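Local coordinates for molybdenum ABC transporter, periplasmic molybdenum-binding protein (Vibrio cholerae, PDB 4RXL), which probably captures molybdate or tungstate in the periplasm and delivers it to the membrane components of an ABC importer, at residues A[7-12]-A[45-50]; A[14-19]-A[152-157]; A[169-174]-A[195-200]. All coordinates share one frame; numbering follows the deposited sequence.

Interaction 1: residues A[7-12]-A[45-50]. With WO4 (tungstate(VI)ion), chain B.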
loop_
_atom_site.group_PDB
_atom_site.type_symbol
_atom_site.label_atom_id
_atom_site.label_comp_id
_atom_site.label_asym_id
_atom_site.label_seq_id
_atom_site.Cartn_x
_atom_site.Cartn_y
_atom_site.Cartn_z
ATOM N N HIS A 7 -8.906 -12.819 -12.436
ATOM C CA HIS A 7 -9.248 -11.679 -11.601
ATOM C C HIS A 7 -8.209 -11.468 -10.519
ATOM O O HIS A 7 -7.981 -12.326 -9.688
ATOM C CB HIS A 7 -10.575 -11.938 -10.915
ATOM C CG HIS A 7 -11.737 -11.967 -11.848
ATOM N ND1 HIS A 7 -12.473 -10.841 -12.141
ATOM C CD2 HIS A 7 -12.304 -12.981 -12.535
ATOM C CE1 HIS A 7 -13.439 -11.160 -12.981
ATOM N NE2 HIS A 7 -13.355 -12.450 -13.241
ATOM N N ILE A 8 -7.558 -10.322 -10.564
ATOM C CA ILE A 8 -6.512 -9.965 -9.646
ATOM C C ILE A 8 -7.013 -8.850 -8.735
ATOM O O ILE A 8 -7.380 -7.763 -9.197
ATOM C CB ILE A 8 -5.257 -9.491 -10.392
ATOM C CG1 ILE A 8 -4.700 -10.603 -11.262
ATOM C CG2 ILE A 8 -4.212 -9.016 -9.384
ATOM C CD1 ILE A 8 -3.715 -10.115 -12.294
ATOM N N TYR A 9 -6.998 -9.112 -7.440
ATOM C CA TYR A 9 -7.368 -8.123 -6.425
ATOM C C TYR A 9 -6.085 -7.633 -5.807
ATOM O O TYR A 9 -5.315 -8.451 -5.312
ATOM C CB TYR A 9 -8.244 -8.805 -5.367
ATOM C CG TYR A 9 -9.723 -8.875 -5.695
ATOM C CD1 TYR A 9 -10.167 -9.407 -6.885
ATOM C CD2 TYR A 9 -10.673 -8.404 -4.792
ATOM C CE1 TYR A 9 -11.517 -9.441 -7.233
ATOM C CE2 TYR A 9 -12.018 -8.457 -5.092
ATOM C CZ TYR A 9 -12.438 -8.976 -6.297
ATOM O OH TYR A 9 -13.786 -9.009 -6.574
ATOM N N ALA A 10 -5.798 -6.329 -5.808
ATOM C CA ALA A 10 -4.518 -5.826 -5.326
ATOM C C ALA A 10 -4.670 -4.534 -4.550
ATOM O O ALA A 10 -5.401 -3.632 -4.962
ATOM C CB ALA A 10 -3.556 -5.600 -6.472
ATOM N N ALA A 11 -3.914 -4.429 -3.456
ATOM C CA ALA A 11 -3.784 -3.199 -2.704
ATOM C C ALA A 11 -3.611 -1.988 -3.626
ATOM O O ALA A 11 -2.868 -2.020 -4.624
ATOM C CB ALA A 11 -2.576 -3.301 -1.802
ATOM N N SER A 12 -4.264 -0.902 -3.285
ATOM C CA SER A 12 -4.171 0.291 -4.063
ATOM C C SER A 12 -2.746 0.756 -4.336
ATOM O O SER A 12 -2.485 1.294 -5.405
ATOM C CB SER A 12 -4.930 1.416 -3.398
ATOM O OG SER A 12 -6.320 1.081 -3.327
ATOM N N ARG A 45 -11.986 -8.892 2.553
ATOM C CA ARG A 45 -13.310 -9.142 3.062
ATOM C C ARG A 45 -14.292 -9.446 1.949
ATOM O O ARG A 45 -15.193 -10.237 2.115
ATOM C CB ARG A 45 -13.802 -7.980 3.936
ATOM C CG ARG A 45 -13.027 -7.922 5.227
ATOM C CD ARG A 45 -13.264 -6.660 6.001
ATOM N NE ARG A 45 -12.887 -6.847 7.408
ATOM C CZ ARG A 45 -12.475 -5.883 8.232
ATOM N NH1 ARG A 45 -12.328 -4.628 7.815
ATOM N NH2 ARG A 45 -12.189 -6.192 9.495
ATOM N N GLN A 46 -14.034 -8.843 0.802
ATOM C CA GLN A 46 -14.815 -9.140 -0.395
ATOM C C GLN A 46 -14.583 -10.548 -0.896
ATOM O O GLN A 46 -15.534 -11.289 -1.190
ATOM C CB GLN A 46 -14.370 -8.207 -1.496
ATOM C CG GLN A 46 -14.876 -6.806 -1.365
ATOM C CD GLN A 46 -15.722 -6.570 -2.537
ATOM O OE1 GLN A 46 -15.238 -6.117 -3.574
ATOM N NE2 GLN A 46 -16.942 -7.058 -2.459
ATOM N N ILE A 47 -13.288 -10.912 -0.971
ATOM C CA ILE A 47 -12.925 -12.308 -1.289
ATOM C C ILE A 47 -13.573 -13.326 -0.318
ATOM O O ILE A 47 -14.115 -14.343 -0.727
ATOM C CB ILE A 47 -11.405 -12.471 -1.320
ATOM C CG1 ILE A 47 -10.799 -11.617 -2.454
ATOM C CG2 ILE A 47 -10.998 -13.930 -1.449
ATOM C CD1 ILE A 47 -9.300 -11.445 -2.386
ATOM N N GLU A 48 -13.520 -13.035 0.982
ATOM C CA GLU A 48 -14.162 -13.888 1.991
ATOM C C GLU A 48 -15.654 -14.045 1.750
ATOM O O GLU A 48 -16.176 -15.124 1.883
ATOM C CB GLU A 48 -13.908 -13.348 3.392
ATOM C CG GLU A 48 -14.600 -14.138 4.497
ATOM C CD GLU A 48 -14.372 -13.529 5.867
ATOM O OE1 GLU A 48 -14.179 -12.306 5.940
ATOM O OE2 GLU A 48 -14.366 -14.273 6.858
ATOM N N ALA A 49 -16.311 -12.952 1.348
ATOM C CA ALA A 49 -17.720 -12.972 0.986
ATOM C C ALA A 49 -18.048 -13.741 -0.310
ATOM O O ALA A 49 -19.206 -14.046 -0.576
ATOM C CB ALA A 49 -18.200 -11.533 0.885
ATOM N N GLY A 50 -17.022 -14.075 -1.099
ATOM C CA GLY A 50 -17.249 -14.926 -2.269
ATOM C C GLY A 50 -16.884 -14.293 -3.593
ATOM O O GLY A 50 -17.068 -14.927 -4.630
HETATM W W WO4 B . -3.164 -0.101 0.807
HETATM O O1 WO4 B . -4.496 1.358 0.427
HETATM O O2 WO4 B . -2.048 0.160 2.502
HETATM O O3 WO4 B . -4.165 -1.890 0.971
HETATM O O4 WO4 B . -1.809 -0.221 -0.746
#
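The phenol ring of Tyr9 is the flat group of this contact, and helix 40-49 meets it at two quite different angles. Gln46 stands at the ring edge near its plane, with OE1 4.3 Å from CE2 of Tyr9, a loose approach rather than a bond. Ile47 comes in obliquely, its CG1 4.0 Å from CD2 of Tyr9. The setting is the alpha/beta sheet of the periplasmic binding protein fold: strand 6-11 lies between the parallel strands 33-38 and 55-57, and helix 40-49 is the helical part of the beta-alpha-beta crossover from strand 33-38 to strand 55-57, which passes over strand 6-11. Tyr9 and Ile47 are where strand and helix come closest, with their CA atoms 8.6 Å apart.

The two side chains run past each other in opposite directions. Ile47 holds CG1 anti to its own carbonyl carbon (chi1 -64°) and extends CD1 onward (chi2 167°), which carries the methyl to the root of the tyrosine, 4.1 Å from Tyr9 CB. The branch therefore lies alongside the start of the aromatic side chain, and no hydrogen bond crosses between the segments. Val36, Leu43, Phe56 and Ala53 also touch Tyr9, making the packing part of a wider apolar layer between sheet and helix. Beyond Ile47 the helix ends in a Schellman motif, in which Gly50 takes a positive phi. The far end of strand 6-11 contributes to the anion pocket: Ala11 CB lies 3.3 Å from tungstate O4.

Interaction 2: residues A[14-19]-A[152-157]. With WO4 (tungstate(VI)ion), chain B.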
loop_
_atom_site.group_PDB
_atom_site.type_symbol
_atom_site.label_atom_id
_atom_site.label_comp_id
_atom_site.label_asym_id
_atom_site.label_seq_id
_atom_site.Cartn_x
_atom_site.Cartn_y
_atom_site.Cartn_z
ATOM N N MET A 14 -0.362 -0.919 -5.146
ATOM C CA MET A 14 0.124 -1.734 -6.270
ATOM C C MET A 14 -0.439 -1.365 -7.655
ATOM O O MET A 14 -0.053 -1.975 -8.686
ATOM C CB MET A 14 -0.125 -3.221 -5.961
ATOM C CG MET A 14 1.014 -3.862 -5.158
ATOM S SD MET A 14 2.487 -4.338 -6.185
ATOM C CE MET A 14 3.661 -4.863 -4.916
ATOM N N THR A 15 -1.266 -0.321 -7.705
ATOM C CA THR A 15 -2.034 0.009 -8.900
ATOM C C THR A 15 -1.122 0.106 -10.120
ATOM O O THR A 15 -1.325 -0.590 -11.119
ATOM C CB THR A 15 -2.801 1.319 -8.739
ATOM O OG1 THR A 15 -3.797 1.139 -7.737
ATOM C CG2 THR A 15 -3.465 1.737 -10.031
ATOM N N ASN A 16 -0.113 0.965 -10.046
ATOM C CA ASN A 16 0.682 1.247 -11.211
ATOM C C ASN A 16 1.582 0.110 -11.598
ATOM O O ASN A 16 1.671 -0.217 -12.763
ATOM C CB ASN A 16 1.466 2.548 -11.080
ATOM C CG ASN A 16 0.544 3.707 -10.835
ATOM O OD1 ASN A 16 0.104 3.927 -9.718
ATOM N ND2 ASN A 16 0.224 4.427 -11.874
ATOM N N ALA A 17 2.196 -0.532 -10.621
ATOM C CA ALA A 17 3.094 -1.639 -10.871
ATOM C C ALA A 17 2.348 -2.820 -11.462
ATOM O O ALA A 17 2.864 -3.424 -12.404
ATOM C CB ALA A 17 3.804 -2.057 -9.575
ATOM N N VAL A 18 1.160 -3.122 -10.940
ATOM C CA VAL A 18 0.391 -4.245 -11.507
ATOM C C VAL A 18 -0.075 -3.878 -12.919
ATOM O O VAL A 18 -0.068 -4.713 -13.825
ATOM C CB VAL A 18 -0.758 -4.699 -10.618
ATOM C CG1 VAL A 18 -1.615 -5.775 -11.308
ATOM C CG2 VAL A 18 -0.170 -5.235 -9.334
ATOM N N ASN A 19 -0.452 -2.632 -13.143
ATOM C CA ASN A 19 -0.821 -2.258 -14.491
ATOM C C ASN A 19 0.357 -2.494 -15.478
ATOM O O ASN A 19 0.188 -3.027 -16.559
ATOM C CB ASN A 19 -1.285 -0.802 -14.555
ATOM C CG ASN A 19 -2.684 -0.595 -13.963
ATOM O OD1 ASN A 19 -3.467 -1.537 -13.774
ATOM N ND2 ASN A 19 -2.986 0.645 -13.670
ATOM N N ASN A 152 -8.340 3.955 1.178
ATOM C CA ASN A 152 -7.090 3.371 0.720
ATOM C C ASN A 152 -6.027 4.436 0.625
ATOM O O ASN A 152 -6.346 5.634 0.717
ATOM C CB ASN A 152 -7.278 2.597 -0.597
ATOM C CG ASN A 152 -7.598 3.477 -1.770
ATOM O OD1 ASN A 152 -6.803 4.370 -2.126
ATOM N ND2 ASN A 152 -8.694 3.207 -2.427
ATOM N N VAL A 153 -4.779 3.992 0.480
ATOM C CA VAL A 153 -3.658 4.906 0.513
ATOM C C VAL A 153 -3.656 5.876 -0.670
ATOM O O VAL A 153 -3.175 6.990 -0.530
ATOM C CB VAL A 153 -2.344 4.142 0.642
ATOM C CG1 VAL A 153 -1.933 3.460 -0.636
ATOM C CG2 VAL A 153 -1.258 5.076 1.150
ATOM N N ARG A 154 -4.200 5.496 -1.825
ATOM C CA ARG A 154 -4.229 6.413 -2.943
ATOM C C ARG A 154 -5.229 7.542 -2.742
ATOM O O ARG A 154 -5.027 8.640 -3.251
ATOM C CB ARG A 154 -4.427 5.647 -4.249
ATOM C CG ARG A 154 -3.227 4.766 -4.605
ATOM C CD ARG A 154 -1.986 5.581 -4.935
ATOM N NE ARG A 154 -0.817 4.802 -5.375
ATOM C CZ ARG A 154 -0.545 4.487 -6.635
ATOM N NH1 ARG A 154 -1.359 4.860 -7.614
ATOM N NH2 ARG A 154 0.551 3.782 -6.921
ATOM N N LEU A 155 -6.288 7.296 -1.979
ATOM C CA LEU A 155 -7.232 8.360 -1.664
ATOM C C LEU A 155 -6.608 9.325 -0.662
ATOM O O LEU A 155 -6.911 10.505 -0.680
ATOM C CB LEU A 155 -8.536 7.778 -1.143
ATOM C CG LEU A 155 -9.370 7.028 -2.207
ATOM C CD1 LEU A 155 -10.471 6.221 -1.532
ATOM C CD2 LEU A 155 -9.971 7.941 -3.270
ATOM N N ALA A 156 -5.754 8.795 0.224
ATOM C CA ALA A 156 -4.974 9.651 1.115
ATOM C C ALA A 156 -4.010 10.517 0.300
ATOM O O ALA A 156 -3.921 11.735 0.508
ATOM C CB ALA A 156 -4.202 8.804 2.118
ATOM N N LEU A 157 -3.243 9.895 -0.592
ATOM C CA LEU A 157 -2.406 10.644 -1.523
ATOM C C LEU A 157 -3.158 11.776 -2.231
ATOM O O LEU A 157 -2.673 12.909 -2.264
ATOM C CB LEU A 157 -1.806 9.685 -2.557
ATOM C CG LEU A 157 -0.931 10.291 -3.658
ATOM C CD1 LEU A 157 0.339 10.871 -3.074
ATOM C CD2 LEU A 157 -0.610 9.232 -4.682
HETATM W W WO4 B . -3.164 -0.101 0.807
HETATM O O1 WO4 B . -4.496 1.358 0.427
HETATM O O2 WO4 B . -2.048 0.160 2.502
HETATM O O3 WO4 B . -4.165 -1.890 0.971
HETATM O O4 WO4 B . -1.809 -0.221 -0.746
#
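The two terminal nitrogens of Arg154 converge on one oxygen, OD1 of Asn16. NH1 of Arg154 lies 2.7 Å from Asn16 OD1 and NH2 lies 2.8 Å from the same Asn16 OD1. This bifurcated acceptor arrangement links the first turns of helices 15-28 and 153-161, which face each other across the ligand cleft of a two-lobed periplasmic binding protein. Because one acceptor takes both donors, neither bond is straight, and the N-H...O angles are 146° for NH1 and 140° for NH2. OD1 nevertheless lies almost exactly in the guanidinium plane, and the amide is nearly coplanar with it. The NH1 bond runs nearly along the C=O axis, while NH2 is tilted out of the carbonyl plane. Thr15 adds a looser touch, its CB 4.0 Å from Arg154 NH1.

The next shell fixes where the guanidinium points. The arginine chain bends at chi2 before straightening toward helix 15-28, and its NE forms a salt bridge with Asp174, leaving the two terminal nitrogens for Asn16. That pairing probably limits rotation of the group. Thr15 OG1 is turned to the carbonyl oxygen of Ser12 instead.

Further out, Asn152 is the N-cap of helix 153-161: its OD1 accepts from Leu155 N at 3.0 Å and more weakly from Arg154 N. The capped turn presents the backbone of Val153 to the anion, consistent with a helix amino end stabilising negative charge. Val153 N donates to tungstate O1 over 2.6 Å, at a nearly straight 168°.

Interaction 3: residues A[169-174]-A[195-200]. With WO4 (tungstate(VI)ion), chain B.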
loop_
_atom_site.group_PDB
_atom_site.type_symbol
_atom_site.label_atom_id
_atom_site.label_comp_id
_atom_site.label_asym_id
_atom_site.label_seq_id
_atom_site.Cartn_x
_atom_site.Cartn_y
_atom_site.Cartn_z
ATOM N N ILE A 169 0.411 10.556 5.152
ATOM C CA ILE A 169 1.300 9.415 5.303
ATOM C C ILE A 169 0.943 8.362 4.249
ATOM O O ILE A 169 -0.133 7.814 4.243
ATOM C CB ILE A 169 1.282 8.838 6.730
ATOM C CG1 ILE A 169 1.797 9.877 7.716
ATOM C CG2 ILE A 169 2.161 7.586 6.793
ATOM C CD1 ILE A 169 1.539 9.516 9.164
ATOM N N VAL A 170 1.891 8.095 3.355
ATOM C CA VAL A 170 1.707 7.192 2.265
ATOM C C VAL A 170 2.965 6.335 2.126
ATOM O O VAL A 170 3.927 6.481 2.896
ATOM C CB VAL A 170 1.368 7.911 0.937
ATOM C CG1 VAL A 170 0.078 8.706 1.043
ATOM C CG2 VAL A 170 2.518 8.793 0.499
ATOM N N TYR A 171 2.980 5.446 1.133
ATOM C CA TYR A 171 4.208 4.737 0.827
ATOM C C TYR A 171 5.134 5.548 -0.052
ATOM O O TYR A 171 4.721 6.455 -0.780
ATOM C CB TYR A 171 3.925 3.397 0.175
ATOM C CG TYR A 171 2.970 2.524 0.940
ATOM C CD1 TYR A 171 3.414 1.828 2.049
ATOM C CD2 TYR A 171 1.657 2.332 0.528
ATOM C CE1 TYR A 171 2.548 0.981 2.757
ATOM C CE2 TYR A 171 0.803 1.476 1.207
ATOM C CZ TYR A 171 1.266 0.796 2.306
ATOM O OH TYR A 171 0.444 0.020 3.046
ATOM N N LYS A 172 6.417 5.218 0.024
ATOM C CA LYS A 172 7.457 5.786 -0.820
ATOM C C LYS A 172 7.061 5.688 -2.286
ATOM O O LYS A 172 7.206 6.651 -3.033
ATOM C CB LYS A 172 8.790 5.072 -0.564
ATOM C CG LYS A 172 9.925 5.407 -1.517
ATOM C CD LYS A 172 10.479 6.788 -1.300
ATOM C CE LYS A 172 11.773 6.965 -2.084
ATOM N NZ LYS A 172 12.812 5.957 -1.706
ATOM N N THR A 173 6.513 4.548 -2.685
ATOM C CA THR A 173 6.125 4.333 -4.092
ATOM C C THR A 173 4.988 5.245 -4.515
ATOM O O THR A 173 4.907 5.629 -5.680
ATOM C CB THR A 173 5.746 2.875 -4.345
ATOM O OG1 THR A 173 4.731 2.527 -3.414
ATOM C CG2 THR A 173 6.942 1.950 -4.196
ATOM N N ASP A 174 4.109 5.632 -3.589
ATOM C CA ASP A 174 2.994 6.525 -3.937
ATOM C C ASP A 174 3.551 7.927 -4.198
ATOM O O ASP A 174 3.212 8.578 -5.186
ATOM C CB ASP A 174 1.957 6.591 -2.818
ATOM C CG ASP A 174 1.356 5.255 -2.471
ATOM O OD1 ASP A 174 0.936 4.498 -3.379
ATOM O OD2 ASP A 174 1.291 4.975 -1.275
ATOM N N ILE A 195 7.085 -3.339 5.923
ATOM C CA ILE A 195 6.041 -3.374 4.907
ATOM C C ILE A 195 6.367 -4.405 3.841
ATOM O O ILE A 195 7.404 -4.335 3.202
ATOM C CB ILE A 195 5.884 -2.015 4.252
ATOM C CG1 ILE A 195 5.560 -0.984 5.323
ATOM C CG2 ILE A 195 4.816 -2.061 3.163
ATOM C CD1 ILE A 195 5.874 0.438 4.903
ATOM N N ARG A 196 5.498 -5.413 3.728
ATOM C CA ARG A 196 5.720 -6.548 2.861
ATOM C C ARG A 196 4.402 -6.863 2.174
ATOM O O ARG A 196 3.336 -6.764 2.793
ATOM C CB ARG A 196 6.163 -7.763 3.653
ATOM C CG ARG A 196 7.447 -7.567 4.434
ATOM C CD ARG A 196 8.675 -7.562 3.541
ATOM N NE ARG A 196 9.912 -7.402 4.320
ATOM C CZ ARG A 196 10.451 -6.233 4.695
ATOM N NH1 ARG A 196 11.568 -6.252 5.410
ATOM N NH2 ARG A 196 9.898 -5.038 4.376
ATOM N N TYR A 197 4.481 -7.188 0.879
ATOM C CA TYR A 197 3.340 -7.502 0.034
ATOM C C TYR A 197 3.269 -8.972 -0.318
ATOM O O TYR A 197 3.990 -9.424 -1.190
ATOM C CB TYR A 197 3.442 -6.742 -1.303
ATOM C CG TYR A 197 3.272 -5.261 -1.196
ATOM C CD1 TYR A 197 4.287 -4.482 -0.744
ATOM C CD2 TYR A 197 2.073 -4.615 -1.593
ATOM C CE1 TYR A 197 4.136 -3.104 -0.619
ATOM C CE2 TYR A 197 1.932 -3.250 -1.507
ATOM C CZ TYR A 197 2.977 -2.487 -1.037
ATOM O OH TYR A 197 2.854 -1.114 -0.915
ATOM N N PRO A 198 2.423 -9.728 0.355
ATOM C CA PRO A 198 2.221 -11.097 -0.094
ATOM C C PRO A 198 1.353 -11.201 -1.343
ATOM O O PRO A 198 0.448 -10.411 -1.561
ATOM C CB PRO A 198 1.499 -11.757 1.078
ATOM C CG PRO A 198 0.828 -10.647 1.783
ATOM C CD PRO A 198 1.669 -9.410 1.575
ATOM N N LEU A 199 1.607 -12.246 -2.116
ATOM C CA LEU A 199 0.814 -12.615 -3.260
ATOM C C LEU A 199 0.194 -13.951 -2.914
ATOM O O LEU A 199 0.923 -14.935 -2.671
ATOM C CB LEU A 199 1.705 -12.726 -4.483
ATOM C CG LEU A 199 1.191 -13.460 -5.718
ATOM C CD1 LEU A 199 0.033 -12.700 -6.353
ATOM C CD2 LEU A 199 2.331 -13.664 -6.696
ATOM N N ALA A 200 -1.135 -13.989 -2.876
ATOM C CA ALA A 200 -1.876 -15.207 -2.554
ATOM C C ALA A 200 -2.541 -15.783 -3.798
ATOM O O ALA A 200 -3.218 -15.062 -4.540
ATOM C CB ALA A 200 -2.909 -14.899 -1.489
HETATM W W WO4 B . -3.164 -0.101 0.807
HETATM O O1 WO4 B . -4.496 1.358 0.427
HETATM O O2 WO4 B . -2.048 0.160 2.502
HETATM O O3 WO4 B . -4.165 -1.890 0.971
HETATM O O4 WO4 B . -1.809 -0.221 -0.746
#
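Tyr171 lines the tungstate pocket of this periplasmic binding protein, and its ring packs against strand 195-201 through Ile195 and Tyr197 while its hydroxyl meets the anion. Tyr171 OH donates to tungstate O2 at 2.6 Å, with O2 near the plane of the ring at its edge. Over one face stands the hydroxyl of Tyr197, its OH 3.8 Å above the Tyr171 ring plane and over the centre. The polar partners of that oxygen lie elsewhere: it is hydrogen-bonded to Ser13 OG, which is also hydrogen-bonded to the tungstate, and to Asn84 ND2.

Ile195 meets the CD1 and CE1 side of the ring, away from Tyr171 CE2, which lies near tungstate O2. Its CD1 lies at the edge, in plane, 4.0 Å from Tyr171 CD1, while its CG2 approaches obliquely to 3.8 Å from Tyr171 CE1. With CG2 anti to the isoleucine backbone N and CG1 beside that N (chi1 -58°), both branches reach the CD1-CE1 side of the ring. The tyrosine side chain is thus bordered by aliphatic carbon on one stretch of its rim and by the anion on another.

The backbone of Tyr171 is tied down as well. It is the N-cap residue of helix 172-177, and its N donates to OD2 of Asp174, in the first turn, at 3.0 Å, on the anti side of the carboxylate.

Strands 168-171 and 195-201 do not pair with each other: each runs antiparallel to the long strand 78-91, from which Asn84 touches both Tyr171 and Ile195. Pro125, Ala126 and Tyr129 of helix 125-137 also pack on Tyr171.

All three interactions reach the same tungstate: interaction 1 touches it through Ala11 at the end of its strand, interaction 2 through a backbone N-H, and interaction 3 through a phenol hydroxyl. Ser13, Ser40 and Ala126 add further hydrogen bonds. Interactions 2 and 3 are the closest pair, with centres about 9 Å apart, and are joined by the salt bridge Arg154 NE to Asp174 OD1 at 2.7 Å. Met14 CE also packs on Tyr197 CD2 at 3.7 Å. Interaction 1 meets interaction 2 where Ser12 OG lies 3.1 Å from Asn152 CG. Between interactions 1 and 3 the nearest atoms remain about 5 Å apart, though both reach the same mixed sheet.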